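PDB 2IJG: cryptochrome DASH, chloroplastic/mitochondrial, which repairs cyclobutane pyrimidine dimers in single-stranded DNA, binds DNA without sequence preference, carries FAD and a folate chromophore, and may act as a photoreceptor. Local coordinates for residues A[41-46]-A[64-69]; A[139-144]-A[169-174]; A[372-377]-A[449-454]. All coordinates share one frame; numbering follows the deposited sequence.

Contact 1: A[41-46]-A[64-69]; sequences GVTILW and SSSDTI
T43, G41 and I69 bury the most surface in this contact, and G41 carries most of its polar part. The G41 carbonyl accepts a nearly straight bond from D67 N (2.8 Å to G41 O, 174° at the hydrogen). T68 N adds a long, weak bond to the same oxygen. In return, G41 N donates to D67 OD1 at 3.0 Å, meeting that oxygen from above the carboxylate plane. D67 thus binds the glycine through its backbone and its side chain. Two residues on, T43 N donates to T68 O at 3.2 Å.

On the face shared by T43 and I69, the methyl of T43 does the touching. Its OG1 sits anti to the backbone N (chi1 -178°) and bonds to T139 on the next strand. CG2 is left to face S66 and I69. T43 CG2 lies 3.3 Å from S66 OG and 3.9 Å from I69 CG1. S66 OG is itself bonded to A62 O and R37. Further along, I69 CG2 meets L45 CB at 4.2 Å. The opposite face brings the methyls V42 CG2 and T68 CG2 together.

V42 pairs with T68 and T43 with I69 in parallel. Helix 57-64 links the two strands, and together they form a beta-alpha-beta unit of the N-terminal photolyase alpha/beta domain.

Contact 2: A[139-144]-A[169-174]; sequences TVFAHK and KLELIW
F141 and E171 form the close-packed middle of this parallel strand pair. Their side chains run alongside each other and point the same way. E171 CB lies over one face of the F141 ring, 4.0 Å from the ring centroid, as a CH-pi contact displaced toward the rim. E171 CG, set anti to the carbonyl carbon by chi1 (-55°), follows the ring toward F141 CZ. The bend at chi2 then turns the carboxylate, whose plane is 29° from that of the ring. I173 CD1 comes to the ring edge, 3.9 Å from F141 CD2. On the reverse face, L170 CD2 packs against V140 CG1 at 4.1 Å and L172 CD2 against A142 CB at 4.2 Å. L170 CD2 also sits 3.3 Å from V140 O.

Five backbone bonds run from V140 N to K169 O at one end to K144 N to I173 O at the other. The straightest is E171 N to V140 O, 2.8 Å with 179° at the hydrogen. A142 N to E171 O is the longest at 3.3 Å.

The solvent side is looser at K169, whose exposed end leads away from the partner strand. K144, at the other end, is partly exposed but well covered. K144 CD is 3.8 Å from L172 CD1, and K144 CB approaches W174 CD1 obliquely. Its ammonium forms a salt bridge with E154.

Strand 169-173 is the outermost on its side of the five-stranded sheet. Strand 42-46 borders strand 137-143 on its other side. Helix 148-163 covers L170 and L172, whereas helix 57-64 lies against F141, H143 and I173 on the opposite face. The W174 ring meets that of F335 in helix 318-340.

Contact 3: A[372-377]-A[449-454]; sequences TGYPLI and FSIPKQ
Y374, L376 and I377 meet I451 and Q454 where two helices begin, in the helical FAD-binding domain of the photolyase family. The contact is apolar, with no hydrogen bond between the segments. T372 shapes the approach to the first helix. T372 OG1 accepts from Y374 N at 3.2 Å, which makes an ST turn.

Y374 holds the N-cap position of helix 375-387. Its ring comes obliquely to I451, with Y374 CD2 4.4 Å from I451 CG2. The hydroxyl bonds to V493 O, and the ring also meets that of F401. The tyrosine therefore joins this helix start to helix 392-405 and to the C-terminal loop.

L376 is the second residue of the helix. Its CG is anti to the backbone N (chi1 -179°), which extends the side chain toward the second helix, 451-458. L376 CB lies 4.2 Å from I451 CG2. L376 CD2 goes further, to 3.4 Å from I451 O and 3.7 Å from Q454 CB. I377 comes next, its side chain at about a right angle to that of I451. The I377 CD1 tip meets I451 CG1 at 4.1 Å.

I451 is thus touched by all three residues. Its two branches divide the work: CG2 meets Y374 and L376, and CG1 meets I377. S450 caps its helix through a weak bond from K453 N to S450 OG. Q454 turns its amide away from L376 and toward R393, an ATP-binding residue by similarity. There, Q454 OE1 accepts a hydrogen bond from R393 NH1.

In the fold
Contacts 1 and 2 belong to one parallel sheet, and their centres lie 12 Å apart. The joint is strand 42-46 against strand 137-143: I44 O and F141 N are 2.7 Å apart, and W46 N and F141 O 2.8 Å, both probable hydrogen bonds. Contact 3 belongs to the FAD-binding domain on the opposite side of the chain's centre. Its centre is 54 Å from that of contact 1 and 46 Å from that of contact 2. Contact 1 is remote from the annotated sites. The side chain of K144 in contact 2 lies about 11 Å from the bound folate. The side chains of W174 and, in contact 3, Q454 lie about 13 Å and 11 Å from the FAD.

Contact 1: A[41-46]-A[64-69]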
loop_
_atom_site.group_PDB
_atom_site.type_symbol
_atom_site.label_atom_id
_atom_site.label_comp_id
_atom_site.label_asym_id
_atom_site.label_seq_id
_atom_site.Cartn_x
_atom_site.Cartn_y
_atom_site.Cartn_z
ATOM N N GLY A 41 -2.363 4.638 34.280
ATOM C CA GLY A 41 -3.396 3.699 33.888
ATOM C C GLY A 41 -3.086 2.886 32.646
ATOM O O GLY A 41 -1.999 2.975 32.071
ATOM N N VAL A 42 -4.061 2.090 32.232
ATOM C CA VAL A 42 -3.922 1.236 31.067
ATOM C C VAL A 42 -4.460 1.898 29.806
ATOM O O VAL A 42 -5.395 2.696 29.860
ATOM C CB VAL A 42 -4.680 -0.094 31.273
ATOM C CG1 VAL A 42 -4.625 -0.932 30.012
ATOM C CG2 VAL A 42 -4.080 -0.851 32.440
ATOM N N THR A 43 -3.854 1.565 28.672
ATOM C CA THR A 43 -4.292 2.090 27.387
ATOM C C THR A 43 -4.206 0.984 26.350
ATOM O O THR A 43 -3.310 0.139 26.401
ATOM C CB THR A 43 -3.427 3.274 26.907
ATOM O OG1 THR A 43 -3.950 3.770 25.667
ATOM C CG2 THR A 43 -1.984 2.840 26.701
ATOM N N ILE A 44 -5.149 0.989 25.417
ATOM C CA ILE A 44 -5.175 -0.007 24.360
ATOM C C ILE A 44 -4.700 0.633 23.068
ATOM O O ILE A 44 -5.143 1.725 22.709
ATOM C CB ILE A 44 -6.595 -0.562 24.145
ATOM C CG1 ILE A 44 -7.064 -1.279 25.412
ATOM C CG2 ILE A 44 -6.608 -1.502 22.933
ATOM C CD1 ILE A 44 -8.482 -1.815 25.340
ATOM N N LEU A 45 -3.782 -0.045 22.389
ATOM C CA LEU A 45 -3.242 0.432 21.124
ATOM C C LEU A 45 -3.819 -0.482 20.046
ATOM O O LEU A 45 -3.437 -1.646 19.941
ATOM C CB LEU A 45 -1.716 0.325 21.120
ATOM C CG LEU A 45 -0.867 1.316 20.316
ATOM C CD1 LEU A 45 0.313 0.562 19.735
ATOM C CD2 LEU A 45 -1.672 1.975 19.210
ATOM N N TRP A 46 -4.746 0.055 19.262
ATOM C CA TRP A 46 -5.409 -0.681 18.186
ATOM C C TRP A 46 -4.689 -0.375 16.871
ATOM O O TRP A 46 -4.739 0.748 16.384
ATOM C CB TRP A 46 -6.880 -0.245 18.160
ATOM C CG TRP A 46 -7.664 -0.611 16.958
ATOM C CD1 TRP A 46 -7.588 -1.770 16.239
ATOM C CD2 TRP A 46 -8.715 0.160 16.369
ATOM N NE1 TRP A 46 -8.530 -1.768 15.236
ATOM C CE2 TRP A 46 -9.235 -0.593 15.293
ATOM C CE3 TRP A 46 -9.269 1.419 16.647
ATOM C CZ2 TRP A 46 -10.284 -0.131 14.493
ATOM C CZ3 TRP A 46 -10.311 1.880 15.854
ATOM C CH2 TRP A 46 -10.808 1.104 14.788
ATOM N N SER A 64 3.217 7.469 26.094
ATOM C CA SER A 64 3.374 8.736 26.793
ATOM C C SER A 64 2.295 9.062 27.817
ATOM O O SER A 64 2.558 9.770 28.784
ATOM C CB SER A 64 3.461 9.874 25.775
ATOM O OG SER A 64 3.564 11.127 26.425
ATOM N N SER A 65 1.087 8.545 27.618
ATOM C CA SER A 65 -0.009 8.838 28.535
ATOM C C SER A 65 -0.479 7.663 29.385
ATOM O O SER A 65 -1.605 7.676 29.881
ATOM C CB SER A 65 -1.204 9.383 27.751
ATOM O OG SER A 65 -1.788 8.367 26.952
ATOM N N SER A 66 0.369 6.658 29.573
ATOM C CA SER A 66 -0.042 5.505 30.368
ATOM C C SER A 66 1.068 4.884 31.206
ATOM O O SER A 66 2.220 5.308 31.155
ATOM C CB SER A 66 -0.614 4.425 29.450
ATOM O OG SER A 66 0.413 3.871 28.646
ATOM N N ASP A 67 0.687 3.863 31.972
ATOM C CA ASP A 67 1.602 3.107 32.823
ATOM C C ASP A 67 1.899 1.797 32.105
ATOM O O ASP A 67 3.041 1.347 32.045
ATOM C CB ASP A 67 0.946 2.773 34.166
ATOM C CG ASP A 67 0.712 3.991 35.018
ATOM O OD1 ASP A 67 -0.043 3.876 36.007
ATOM O OD2 ASP A 67 1.287 5.059 34.708
ATOM N N THR A 68 0.843 1.192 31.571
ATOM C CA THR A 68 0.942 -0.076 30.861
ATOM C C THR A 68 0.173 -0.022 29.539
ATOM O O THR A 68 -0.863 0.642 29.438
ATOM C CB THR A 68 0.413 -1.236 31.751
ATOM O OG1 THR A 68 -0.005 -2.334 30.929
ATOM C CG2 THR A 68 -0.742 -0.772 32.610
ATOM N N ILE A 69 0.686 -0.721 28.528
ATOM C CA ILE A 69 0.067 -0.732 27.207
ATOM C C ILE A 69 -0.380 -2.122 26.763
ATOM O O ILE A 69 0.299 -3.121 27.017
ATOM C CB ILE A 69 1.044 -0.196 26.135
ATOM C CG1 ILE A 69 1.569 1.181 26.537
ATOM C CG2 ILE A 69 0.345 -0.114 24.787
ATOM C CD1 ILE A 69 2.627 1.716 25.596
#

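Contact 2: A[139-144]-A[169-174]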
loop_
_atom_site.group_PDB
_atom_site.type_symbol
_atom_site.label_atom_id
_atom_site.label_comp_id
_atom_site.label_asym_id
_atom_site.label_seq_id
_atom_site.Cartn_x
_atom_site.Cartn_y
_atom_site.Cartn_z
ATOM N N THR A 139 -8.018 4.750 27.583
ATOM C CA THR A 139 -8.132 5.149 26.195
ATOM C C THR A 139 -7.790 4.048 25.206
ATOM O O THR A 139 -7.216 3.016 25.559
ATOM C CB THR A 139 -7.193 6.318 25.901
ATOM O OG1 THR A 139 -5.859 5.948 26.274
ATOM C CG2 THR A 139 -7.609 7.557 26.678
ATOM N N VAL A 140 -8.166 4.286 23.958
ATOM C CA VAL A 140 -7.866 3.373 22.868
ATOM C C VAL A 140 -7.256 4.252 21.789
ATOM O O VAL A 140 -7.943 5.107 21.224
ATOM C CB VAL A 140 -9.129 2.696 22.300
ATOM C CG1 VAL A 140 -8.781 1.964 21.010
ATOM C CG2 VAL A 140 -9.698 1.717 23.310
ATOM N N PHE A 141 -5.963 4.068 21.539
ATOM C CA PHE A 141 -5.259 4.833 20.513
ATOM C C PHE A 141 -5.228 4.072 19.193
ATOM O O PHE A 141 -5.244 2.842 19.175
ATOM C CB PHE A 141 -3.817 5.136 20.939
ATOM C CG PHE A 141 -3.697 6.255 21.932
ATOM C CD1 PHE A 141 -3.830 6.017 23.295
ATOM C CD2 PHE A 141 -3.465 7.557 21.497
ATOM C CE1 PHE A 141 -3.732 7.056 24.211
ATOM C CE2 PHE A 141 -3.366 8.608 22.408
ATOM C CZ PHE A 141 -3.499 8.354 23.768
ATOM N N ALA A 142 -5.172 4.819 18.094
ATOM C CA ALA A 142 -5.133 4.241 16.752
ATOM C C ALA A 142 -5.010 5.383 15.757
ATOM O O ALA A 142 -5.247 6.538 16.109
ATOM C CB ALA A 142 -6.411 3.448 16.476
ATOM N N HIS A 143 -4.639 5.065 14.521
ATOM C CA HIS A 143 -4.517 6.096 13.500
ATOM C C HIS A 143 -5.861 6.365 12.835
ATOM O O HIS A 143 -6.699 5.471 12.700
ATOM C CB HIS A 143 -3.493 5.698 12.431
ATOM C CG HIS A 143 -2.073 5.986 12.811
ATOM N ND1 HIS A 143 -1.225 5.023 13.311
ATOM C CD2 HIS A 143 -1.355 7.134 12.766
ATOM C CE1 HIS A 143 -0.044 5.563 13.557
ATOM N NE2 HIS A 143 -0.096 6.843 13.234
ATOM N N LYS A 144 -6.056 7.614 12.431
ATOM C CA LYS A 144 -7.276 8.044 11.764
ATOM C C LYS A 144 -7.235 7.594 10.303
ATOM O O LYS A 144 -6.210 7.735 9.636
ATOM C CB LYS A 144 -7.378 9.571 11.815
ATOM C CG LYS A 144 -8.610 10.157 11.132
ATOM C CD LYS A 144 -9.829 10.100 12.038
ATOM C CE LYS A 144 -11.079 10.597 11.327
ATOM N NZ LYS A 144 -11.451 9.686 10.209
ATOM N N LYS A 169 -11.954 6.579 26.201
ATOM C CA LYS A 169 -12.017 7.450 25.034
ATOM C C LYS A 169 -11.223 6.927 23.841
ATOM O O LYS A 169 -10.130 6.384 23.997
ATOM C CB LYS A 169 -11.506 8.850 25.383
ATOM C CG LYS A 169 -12.574 9.819 25.873
ATOM C CD LYS A 169 -12.070 11.258 25.762
ATOM C CE LYS A 169 -13.173 12.275 26.019
ATOM N NZ LYS A 169 -12.712 13.677 25.770
ATOM N N LEU A 170 -11.788 7.096 22.649
ATOM C CA LEU A 170 -11.133 6.678 21.414
ATOM C C LEU A 170 -10.280 7.872 20.993
ATOM O O LEU A 170 -10.793 8.978 20.833
ATOM C CB LEU A 170 -12.171 6.391 20.326
ATOM C CG LEU A 170 -11.874 5.385 19.201
ATOM C CD1 LEU A 170 -12.475 5.926 17.912
ATOM C CD2 LEU A 170 -10.382 5.146 19.026
ATOM N N GLU A 171 -8.981 7.658 20.827
ATOM C CA GLU A 171 -8.085 8.739 20.426
ATOM C C GLU A 171 -7.498 8.438 19.051
ATOM O O GLU A 171 -6.577 7.632 18.928
ATOM C CB GLU A 171 -6.950 8.882 21.440
ATOM C CG GLU A 171 -7.406 9.083 22.871
ATOM C CD GLU A 171 -7.961 10.471 23.124
ATOM O OE1 GLU A 171 -8.338 10.746 24.282
ATOM O OE2 GLU A 171 -8.018 11.289 22.179
ATOM N N LEU A 172 -8.029 9.084 18.019
ATOM C CA LEU A 172 -7.543 8.860 16.663
ATOM C C LEU A 172 -6.481 9.882 16.293
ATOM O O LEU A 172 -6.742 11.083 16.252
ATOM C CB LEU A 172 -8.706 8.913 15.672
ATOM C CG LEU A 172 -9.809 7.885 15.954
ATOM C CD1 LEU A 172 -10.993 8.118 15.028
ATOM C CD2 LEU A 172 -9.252 6.477 15.781
ATOM N N ILE A 173 -5.280 9.391 16.026
ATOM C CA ILE A 173 -4.158 10.244 15.677
ATOM C C ILE A 173 -3.885 10.234 14.181
ATOM O O ILE A 173 -3.775 9.178 13.555
ATOM C CB ILE A 173 -2.879 9.806 16.448
ATOM C CG1 ILE A 173 -2.899 10.377 17.873
ATOM C CG2 ILE A 173 -1.634 10.321 15.748
ATOM C CD1 ILE A 173 -4.189 10.169 18.639
ATOM N N TRP A 174 -3.780 11.420 13.599
ATOM C CA TRP A 174 -3.509 11.496 12.180
ATOM C C TRP A 174 -2.033 11.207 11.988
ATOM O O TRP A 174 -1.200 11.640 12.782
ATOM C CB TRP A 174 -3.842 12.875 11.629
ATOM C CG TRP A 174 -4.427 12.783 10.263
ATOM C CD1 TRP A 174 -5.725 12.485 9.939
ATOM C CD2 TRP A 174 -3.722 12.890 9.033
ATOM N NE1 TRP A 174 -5.868 12.399 8.577
ATOM C CE2 TRP A 174 -4.652 12.642 7.995
ATOM C CE3 TRP A 174 -2.395 13.169 8.704
ATOM C CZ2 TRP A 174 -4.294 12.666 6.655
ATOM C CZ3 TRP A 174 -2.041 13.193 7.379
ATOM C CH2 TRP A 174 -2.987 12.942 6.364
#

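Contact 3: A[372-377]-A[449-454]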
loop_
_atom_site.group_PDB
_atom_site.type_symbol
_atom_site.label_atom_id
_atom_site.label_comp_id
_atom_site.label_asym_id
_atom_site.label_seq_id
_atom_site.Cartn_x
_atom_site.Cartn_y
_atom_site.Cartn_z
ATOM N N THR A 372 -5.752 -11.279 -23.565
ATOM C CA THR A 372 -6.332 -10.281 -24.455
ATOM C C THR A 372 -5.727 -10.357 -25.846
ATOM O O THR A 372 -6.289 -9.828 -26.804
ATOM C CB THR A 372 -6.107 -8.847 -23.932
ATOM O OG1 THR A 372 -4.709 -8.533 -23.977
ATOM C CG2 THR A 372 -6.612 -8.716 -22.508
ATOM N N GLY A 373 -4.574 -11.006 -25.956
ATOM C CA GLY A 373 -3.919 -11.107 -27.246
ATOM C C GLY A 373 -2.902 -9.999 -27.431
ATOM O O GLY A 373 -2.210 -9.940 -28.445
ATOM N N TYR A 374 -2.826 -9.101 -26.455
ATOM C CA TYR A 374 -1.860 -8.012 -26.507
ATOM C C TYR A 374 -0.821 -8.258 -25.421
ATOM O O TYR A 374 -1.108 -8.103 -24.232
ATOM C CB TYR A 374 -2.547 -6.662 -26.288
ATOM C CG TYR A 374 -3.501 -6.301 -27.399
ATOM C CD1 TYR A 374 -4.869 -6.540 -27.277
ATOM C CD2 TYR A 374 -3.029 -5.772 -28.601
ATOM C CE1 TYR A 374 -5.742 -6.265 -28.329
ATOM C CE2 TYR A 374 -3.892 -5.498 -29.658
ATOM C CZ TYR A 374 -5.245 -5.749 -29.516
ATOM O OH TYR A 374 -6.097 -5.505 -30.569
ATOM N N PRO A 375 0.400 -8.656 -25.822
ATOM C CA PRO A 375 1.537 -8.951 -24.940
ATOM C C PRO A 375 1.768 -7.942 -23.815
ATOM O O PRO A 375 1.915 -8.322 -22.652
ATOM C CB PRO A 375 2.712 -9.008 -25.911
ATOM C CG PRO A 375 2.073 -9.583 -27.145
ATOM C CD PRO A 375 0.803 -8.769 -27.236
ATOM N N LEU A 376 1.803 -6.663 -24.166
ATOM C CA LEU A 376 2.027 -5.617 -23.178
ATOM C C LEU A 376 0.962 -5.691 -22.093
ATOM O O LEU A 376 1.263 -5.555 -20.908
ATOM C CB LEU A 376 2.005 -4.238 -23.850
ATOM C CG LEU A 376 2.250 -3.011 -22.956
ATOM C CD1 LEU A 376 3.541 -3.187 -22.165
ATOM C CD2 LEU A 376 2.321 -1.754 -23.813
ATOM N N ILE A 377 -0.284 -5.926 -22.501
ATOM C CA ILE A 377 -1.388 -6.012 -21.555
ATOM C C ILE A 377 -1.350 -7.294 -20.738
ATOM O O ILE A 377 -1.405 -7.254 -19.510
ATOM C CB ILE A 377 -2.760 -5.945 -22.270
ATOM C CG1 ILE A 377 -2.903 -4.614 -23.011
ATOM C CG2 ILE A 377 -3.889 -6.127 -21.255
ATOM C CD1 ILE A 377 -2.622 -3.396 -22.156
ATOM N N PHE A 449 -3.414 5.518 -23.992
ATOM C CA PHE A 449 -2.107 4.898 -24.060
ATOM C C PHE A 449 -2.044 3.930 -25.231
ATOM O O PHE A 449 -2.735 2.909 -25.249
ATOM C CB PHE A 449 -1.807 4.177 -22.743
ATOM C CG PHE A 449 -1.591 5.108 -21.589
ATOM C CD1 PHE A 449 -0.337 5.220 -20.993
ATOM C CD2 PHE A 449 -2.629 5.905 -21.119
ATOM C CE1 PHE A 449 -0.120 6.114 -19.948
ATOM C CE2 PHE A 449 -2.422 6.806 -20.074
ATOM C CZ PHE A 449 -1.164 6.909 -19.487
ATOM N N SER A 450 -1.220 4.277 -26.216
ATOM C CA SER A 450 -1.035 3.460 -27.410
ATOM C C SER A 450 -0.209 2.224 -27.068
ATOM O O SER A 450 0.993 2.327 -26.808
ATOM C CB SER A 450 -0.324 4.281 -28.493
ATOM O OG SER A 450 0.017 3.482 -29.612
ATOM N N ILE A 451 -0.853 1.062 -27.061
ATOM C CA ILE A 451 -0.160 -0.182 -26.746
ATOM C C ILE A 451 1.125 -0.338 -27.566
ATOM O O ILE A 451 2.184 -0.652 -27.015
ATOM C CB ILE A 451 -1.084 -1.411 -26.955
ATOM C CG1 ILE A 451 -2.070 -1.533 -25.786
ATOM C CG2 ILE A 451 -0.260 -2.688 -27.015
ATOM C CD1 ILE A 451 -2.901 -0.294 -25.513
ATOM N N PRO A 452 1.055 -0.116 -28.890
ATOM C CA PRO A 452 2.266 -0.250 -29.708
ATOM C C PRO A 452 3.363 0.748 -29.334
ATOM O O PRO A 452 4.536 0.384 -29.246
ATOM C CB PRO A 452 1.747 -0.057 -31.133
ATOM C CG PRO A 452 0.531 0.799 -30.943
ATOM C CD PRO A 452 -0.113 0.187 -29.734
ATOM N N LYS A 453 2.988 2.006 -29.113
ATOM C CA LYS A 453 3.968 3.023 -28.728
ATOM C C LYS A 453 4.533 2.727 -27.341
ATOM O O LYS A 453 5.748 2.721 -27.145
ATOM C CB LYS A 453 3.339 4.419 -28.720
ATOM C CG LYS A 453 3.084 5.014 -30.092
ATOM C CD LYS A 453 2.656 6.473 -29.967
ATOM C CE LYS A 453 2.479 7.125 -31.327
ATOM N NZ LYS A 453 2.200 8.581 -31.197
ATOM N N GLN A 454 3.643 2.484 -26.384
ATOM C CA GLN A 454 4.052 2.189 -25.015
ATOM C C GLN A 454 4.998 0.991 -24.973
ATOM O O GLN A 454 5.987 0.999 -24.238
ATOM C CB GLN A 454 2.825 1.906 -24.140
ATOM C CG GLN A 454 1.900 3.097 -23.922
ATOM C CD GLN A 454 2.551 4.222 -23.131
ATOM O OE1 GLN A 454 3.159 3.988 -22.086
ATOM N NE2 GLN A 454 2.413 5.451 -23.620
#